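Local coordinates for periplasmic binding protein (Sulfurospirillum deleyianum, PDB 4PAG) that probably serves as the solute-binding component of an ABC transporter, capturing its ligand in the periplasm for delivery to the membrane complex, at residues I34-D39 and N145-M150; I121-N126 and H191-A196. All coordinates share one frame; numbering follows the deposited sequence. Where two conformers were deposited one is given.

Interaction 1 (I34-D39 and N145-M150); sequences IYVIDD and NALANM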
loop_
_atom_site.group_PDB
_atom_site.type_symbol
_atom_site.label_atom_id
_atom_site.label_comp_id
_atom_site.label_asym_id
_atom_site.label_seq_id
_atom_site.Cartn_x
_atom_site.Cartn_y
_atom_site.Cartn_z
ATOM N N ILE A 34 2.451 -10.982 2.938
ATOM C CA ILE A 34 2.970 -12.291 3.346
ATOM C C ILE A 34 4.184 -12.102 4.257
ATOM O O ILE A 34 4.344 -12.831 5.240
ATOM C CB ILE A 34 3.351 -13.169 2.140
ATOM C CG1 ILE A 34 2.105 -13.518 1.316
ATOM C CG2 ILE A 34 4.039 -14.448 2.607
ATOM C CD1 ILE A 34 2.405 -14.112 -0.053
ATOM N N TYR A 35 5.028 -11.118 3.940
ATOM C CA TYR A 35 6.208 -10.845 4.759
ATOM C C TYR A 35 5.841 -10.664 6.236
ATOM O O TYR A 35 6.441 -11.292 7.104
ATOM C CB TYR A 35 7.017 -9.625 4.270
ATOM C CG TYR A 35 8.086 -9.319 5.276
ATOM C CD1 TYR A 35 9.289 -10.017 5.275
ATOM C CD2 TYR A 35 7.846 -8.426 6.310
ATOM C CE1 TYR A 35 10.238 -9.804 6.262
ATOM C CE2 TYR A 35 8.780 -8.209 7.297
ATOM C CZ TYR A 35 9.975 -8.892 7.271
ATOM O OH TYR A 35 10.903 -8.652 8.257
ATOM N N VAL A 36 4.869 -9.801 6.520
ATOM C CA VAL A 36 4.546 -9.484 7.910
ATOM C C VAL A 36 3.847 -10.639 8.636
ATOM O O VAL A 36 3.889 -10.696 9.850
ATOM C CB VAL A 36 3.756 -8.152 8.078
ATOM C CG1 VAL A 36 4.658 -6.963 7.758
ATOM C CG2 VAL A 36 2.489 -8.126 7.241
ATOM N N ILE A 37 3.219 -11.559 7.899
ATOM C CA ILE A 37 2.672 -12.772 8.506
ATOM C C ILE A 37 3.825 -13.742 8.802
ATOM O O ILE A 37 4.043 -14.126 9.953
ATOM C CB ILE A 37 1.591 -13.433 7.624
ATOM C CG1 ILE A 37 0.398 -12.492 7.462
ATOM C CG2 ILE A 37 1.121 -14.757 8.231
ATOM C CD1 ILE A 37 -0.564 -12.919 6.374
ATOM N N ASP A 38 4.574 -14.117 7.769
ATOM C CA ASP A 38 5.756 -14.970 7.939
ATOM C C ASP A 38 6.550 -14.981 6.637
ATOM O O ASP A 38 6.043 -15.417 5.608
ATOM C CB ASP A 38 5.335 -16.399 8.316
ATOM C CG ASP A 38 6.513 -17.320 8.576
ATOM O OD1 ASP A 38 7.654 -16.843 8.759
ATOM O OD2 ASP A 38 6.294 -18.544 8.592
ATOM N N ASP A 39 7.786 -14.496 6.682
ATOM C CA ASP A 39 8.624 -14.434 5.484
ATOM C C ASP A 39 9.274 -15.772 5.135
ATOM O O ASP A 39 9.717 -15.970 4.001
ATOM C CB ASP A 39 9.694 -13.350 5.634
ATOM C CG ASP A 39 10.673 -13.637 6.747
ATOM O OD1 ASP A 39 10.218 -13.963 7.866
ATOM O OD2 ASP A 39 11.894 -13.520 6.505
ATOM N N ASN A 145 -4.211 -13.267 12.764
ATOM C CA ASN A 145 -5.319 -12.713 13.547
ATOM C C ASN A 145 -4.914 -11.502 14.402
ATOM O O ASN A 145 -5.710 -10.577 14.579
ATOM C CB ASN A 145 -5.958 -13.794 14.429
ATOM C CG ASN A 145 -6.679 -14.872 13.620
ATOM O OD1 ASN A 145 -6.866 -14.755 12.400
ATOM N ND2 ASN A 145 -7.085 -15.939 14.302
ATOM N N ALA A 146 -3.692 -11.507 14.940
ATOM C CA ALA A 146 -3.189 -10.352 15.702
ATOM C C ALA A 146 -3.124 -9.113 14.804
ATOM O O ALA A 146 -3.580 -8.035 15.185
ATOM C CB ALA A 146 -1.821 -10.651 16.291
ATOM N N LEU A 147 -2.583 -9.286 13.601
ATOM C CA LEU A 147 -2.500 -8.207 12.613
ATOM C C LEU A 147 -3.877 -7.721 12.188
ATOM O O LEU A 147 -4.101 -6.504 12.089
ATOM C CB LEU A 147 -1.705 -8.651 11.379
ATOM C CG LEU A 147 -0.279 -9.130 11.628
ATOM C CD1 LEU A 147 0.411 -9.442 10.306
ATOM C CD2 LEU A 147 0.517 -8.100 12.409
ATOM N N ALA A 148 -4.785 -8.671 11.945
ATOM C CA ALA A 148 -6.154 -8.367 11.566
ATOM C C ALA A 148 -6.869 -7.545 12.629
ATOM O O ALA A 148 -7.604 -6.624 12.303
ATOM C CB ALA A 148 -6.937 -9.650 11.289
ATOM N N ASN A 149 -6.653 -7.874 13.897
ATOM C CA ASN A 149 -7.317 -7.154 14.979
ATOM C C ASN A 149 -6.878 -5.691 15.075
ATOM O O ASN A 149 -7.719 -4.809 15.246
ATOM C CB ASN A 149 -7.128 -7.884 16.307
ATOM C CG ASN A 149 -8.065 -9.069 16.450
ATOM O OD1 ASN A 149 -9.242 -8.991 16.109
ATOM N ND2 ASN A 149 -7.542 -10.177 16.936
HETATM N N MSE A 150 -5.580 -5.432 14.941
HETATM C CA MSE A 150 -5.068 -4.047 14.921
HETATM C C MSE A 150 -5.582 -3.323 13.698
HETATM O O MSE A 150 -6.020 -2.172 13.788
HETATM C CB MSE A 150 -3.543 -3.954 14.986
HETATM C CG MSE A 150 -3.114 -2.481 15.042
HETATM SE SE MSE A 150 -1.175 -2.258 15.332
HETATM C CE MSE A 150 -1.204 -2.534 17.281
#
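Leu147 reaches from helix 141-163 to Val36 and Ile37 in the last turn of helix 28-37. The arrangement is helix-to-helix packing in a periplasmic binding protein of the iron/B12 family, whose two lobes are, as a rule, joined by one long helix; helix 141-163 probably has that part here.

The apolar contacts all fall on one methyl. With CG anti to the carbonyl carbon (chi1 -58°) and chi2 extended, Leu147 holds CD1 out toward the other helix, where it lies 3.9 Å from Val36 CG2 and 4.2 Å from Ile37 CG1. Val36 and Ile37, both branched at CB, give apolar groups close to their backbone, and Leu147, branched one carbon further out at CG, carries CD1 across to them. All three touching residues are buried; Phe131, Leu307 and Phe308 also pack on Leu147, and Phe309 on Val36.

No hydrogen bond joins the two segments. Helix 28-37 ends here: Asp38, the first residue to leave helical geometry, still gives its N to Ile34 O at 2.8 Å. Val36 O is taken by the side-chain NH2 of Arg143, one turn before Leu147 on the same helix, and Leu147 CD1 rests 3.7 Å from Val36 O.

Interaction 2 (I121-N126 and H191-A196); sequences IDDSQN and HSEPLA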
loop_
_atom_site.group_PDB
_atom_site.type_symbol
_atom_site.label_atom_id
_atom_site.label_comp_id
_atom_site.label_asym_id
_atom_site.label_seq_id
_atom_site.Cartn_x
_atom_site.Cartn_y
_atom_site.Cartn_z
ATOM N N ILE A 121 -8.069 -6.588 -2.145
ATOM C CA ILE A 121 -7.509 -5.632 -1.180
ATOM C C ILE A 121 -7.694 -4.169 -1.580
ATOM O O ILE A 121 -7.110 -3.277 -0.963
ATOM C CB ILE A 121 -6.008 -5.887 -0.968
ATOM C CG1 ILE A 121 -5.283 -5.963 -2.316
ATOM C CG2 ILE A 121 -5.816 -7.169 -0.184
ATOM C CD1 ILE A 121 -3.796 -5.724 -2.230
ATOM N N ASP A 122 -8.503 -3.912 -2.597
ATOM C CA ASP A 122 -8.642 -2.549 -3.095
ATOM C C ASP A 122 -9.294 -1.627 -2.059
ATOM O O ASP A 122 -8.827 -0.509 -1.838
ATOM C CB ASP A 122 -9.391 -2.542 -4.420
ATOM C CG ASP A 122 -8.519 -3.019 -5.587
ATOM O OD1 ASP A 122 -7.290 -3.248 -5.418
ATOM O OD2 ASP A 122 -9.066 -3.162 -6.687
ATOM N N ASP A 123 -10.349 -2.109 -1.412
ATOM C CA ASP A 123 -10.944 -1.414 -0.279
ATOM C C ASP A 123 -10.120 -1.785 0.942
ATOM O O ASP A 123 -10.066 -2.952 1.316
ATOM C CB ASP A 123 -12.404 -1.843 -0.094
ATOM C CG ASP A 123 -13.157 -0.999 0.940
ATOM O OD1 ASP A 123 -12.530 -0.301 1.783
ATOM O OD2 ASP A 123 -14.408 -1.050 0.908
ATOM N N SER A 124 -9.480 -0.796 1.564
ATOM C CA SER A 124 -8.615 -1.060 2.711
ATOM C C SER A 124 -9.373 -1.657 3.910
ATOM O O SER A 124 -8.768 -2.323 4.758
ATOM C CB SER A 124 -7.843 0.205 3.120
ATOM O OG SER A 124 -6.898 0.596 2.120
ATOM N N GLN A 125 -10.682 -1.427 3.976
ATOM C CA GLN A 125 -11.510 -2.029 5.016
ATOM C C GLN A 125 -11.499 -3.564 4.931
ATOM O O GLN A 125 -11.830 -4.234 5.904
ATOM C CB GLN A 125 -12.947 -1.491 4.949
ATOM C CG GLN A 125 -13.054 0.033 4.913
ATOM C CD GLN A 125 -13.107 0.678 6.288
ATOM O OE1 GLN A 125 -13.292 1.886 6.408
ATOM N NE2 GLN A 125 -12.983 -0.126 7.327
ATOM N N ASN A 126 -11.104 -4.113 3.779
ATOM C CA ASN A 126 -10.966 -5.572 3.614
ATOM C C ASN A 126 -9.717 -6.196 4.259
ATOM O O ASN A 126 -9.624 -7.420 4.337
ATOM C CB ASN A 126 -10.959 -5.965 2.131
ATOM C CG ASN A 126 -12.279 -5.709 1.437
ATOM O OD1 ASN A 126 -13.290 -5.394 2.065
ATOM N ND2 ASN A 126 -12.272 -5.847 0.124
ATOM N N HIS A 191 -4.630 3.600 -6.506
ATOM C CA HIS A 191 -3.444 4.357 -6.099
ATOM C C HIS A 191 -3.717 5.502 -5.118
ATOM O O HIS A 191 -2.803 5.915 -4.402
ATOM C CB HIS A 191 -2.735 4.902 -7.334
ATOM C CG HIS A 191 -2.121 3.835 -8.185
ATOM N ND1 HIS A 191 -1.084 3.042 -7.743
ATOM C CD2 HIS A 191 -2.403 3.420 -9.441
ATOM C CE1 HIS A 191 -0.744 2.193 -8.699
ATOM N NE2 HIS A 191 -1.530 2.403 -9.739
ATOM N N SER A 192 -4.952 6.005 -5.084
ATOM C CA SER A 192 -5.329 7.132 -4.210
ATOM C C SER A 192 -6.334 6.789 -3.101
ATOM O O SER A 192 -6.683 7.651 -2.297
ATOM C CB SER A 192 -5.901 8.274 -5.051
ATOM O OG SER A 192 -7.101 7.881 -5.686
ATOM N N GLU A 193 -6.771 5.535 -3.045
ATOM C CA GLU A 193 -7.776 5.079 -2.072
ATOM C C GLU A 193 -7.612 5.579 -0.617
ATOM O O GLU A 193 -8.603 6.003 -0.023
ATOM C CB GLU A 193 -7.866 3.543 -2.093
ATOM C CG GLU A 193 -8.988 2.964 -1.246
ATOM C CD GLU A 193 -8.550 2.523 0.146
ATOM O OE1 GLU A 193 -7.331 2.534 0.446
ATOM O OE2 GLU A 193 -9.433 2.140 0.951
ATOM N N PRO A 194 -6.387 5.521 -0.039
ATOM C CA PRO A 194 -6.265 5.919 1.362
ATOM C C PRO A 194 -6.457 7.420 1.576
ATOM O O PRO A 194 -6.796 7.838 2.680
ATOM C CB PRO A 194 -4.839 5.509 1.730
ATOM C CG PRO A 194 -4.108 5.431 0.440
ATOM C CD PRO A 194 -5.119 4.973 -0.556
ATOM N N LEU A 195 -6.253 8.211 0.527
ATOM C CA LEU A 195 -6.518 9.652 0.602
ATOM C C LEU A 195 -8.015 9.911 0.790
ATOM O O LEU A 195 -8.414 10.769 1.576
ATOM C CB LEU A 195 -5.989 10.357 -0.643
ATOM C CG LEU A 195 -4.464 10.295 -0.810
ATOM C CD1 LEU A 195 -4.052 10.426 -2.270
ATOM C CD2 LEU A 195 -3.816 11.389 0.008
ATOM N N ALA A 196 -8.841 9.156 0.076
ATOM C CA ALA A 196 -10.297 9.241 0.234
ATOM C C ALA A 196 -10.753 8.611 1.549
ATOM O O ALA A 196 -11.663 9.121 2.206
ATOM C CB ALA A 196 -10.989 8.570 -0.938
HETATM O O HOH W 1 -11.945 2.369 0.456
#
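Glu193 extends from the first turn of helix 193-197 to the loop 121-126, and its carboxylate accepts from both the backbone N-H and the hydroxyl of Ser124. CB lies near Asp122 O, and Glu193 CG approaches Asp122 O more closely, at 3.5 Å. CG is anti to the backbone N (chi1 -173°), which sends the chain toward the loop; a bend at chi2 then turns the carboxylate to Ser124. Glu193 CD lies 3.2 Å from Ser124 OG, with Asp122 O also near. Glu193 OE1 accepts from Ser124 OG at 2.6 Å, met on the syn side and 29° out of the carboxylate plane. Glu193 OE2 accepts from Ser124 N at 3.0 Å, a nearly straight bond (164°) that arrives from well above that plane. Serine fits through its short hydroxyl stem: with OG beside its own backbone N, O-H and N-H can meet the two oxygens of one carboxylate.

The loop follows strand 116-119 and leads into helix 127-138, while helix 193-197 lies in the chain between strands 172-176 and 201-202 of the parallel sheet; the pairing is consistent with a bridge between the two lobes of the binding-protein fold. On the loop side, Asp123 OD1 accepts from Gln125 N, forming an Asx turn that helps shape the backbone at Ser124. Were Glu193 replaced by alanine, Ser124 N and OG would probably lose their shared acceptor, and the water one of its two.

Asp123 OD1 and Glu193 OE2 are like charges 4.0 Å apart, and Arg277 offers OE1 a long, weak ion pair that may ease the charge. A water donates to both acids, 3.0 Å from Asp123 OD1 and 2.6 Å from Glu193 OE2.

The two contacts are separate, their centres 18 Å apart and their nearest atoms about 8 Å apart, but their segments alternate along the chain, and neighbouring helices connect them. Helix 127-138 follows the loop of interaction 2 directly, and its Phe131 touches Leu147 of interaction 1; Gln125 in that loop in turn rests on Leu155 and Lys159, further along the helix that carries Leu147. Interaction 1 is apolar and buried, whereas interaction 2 is polar and partly open. Neither contact contributes a residue to the pocket that holds histidine, which includes Asn55, Lys263 and Tyr321.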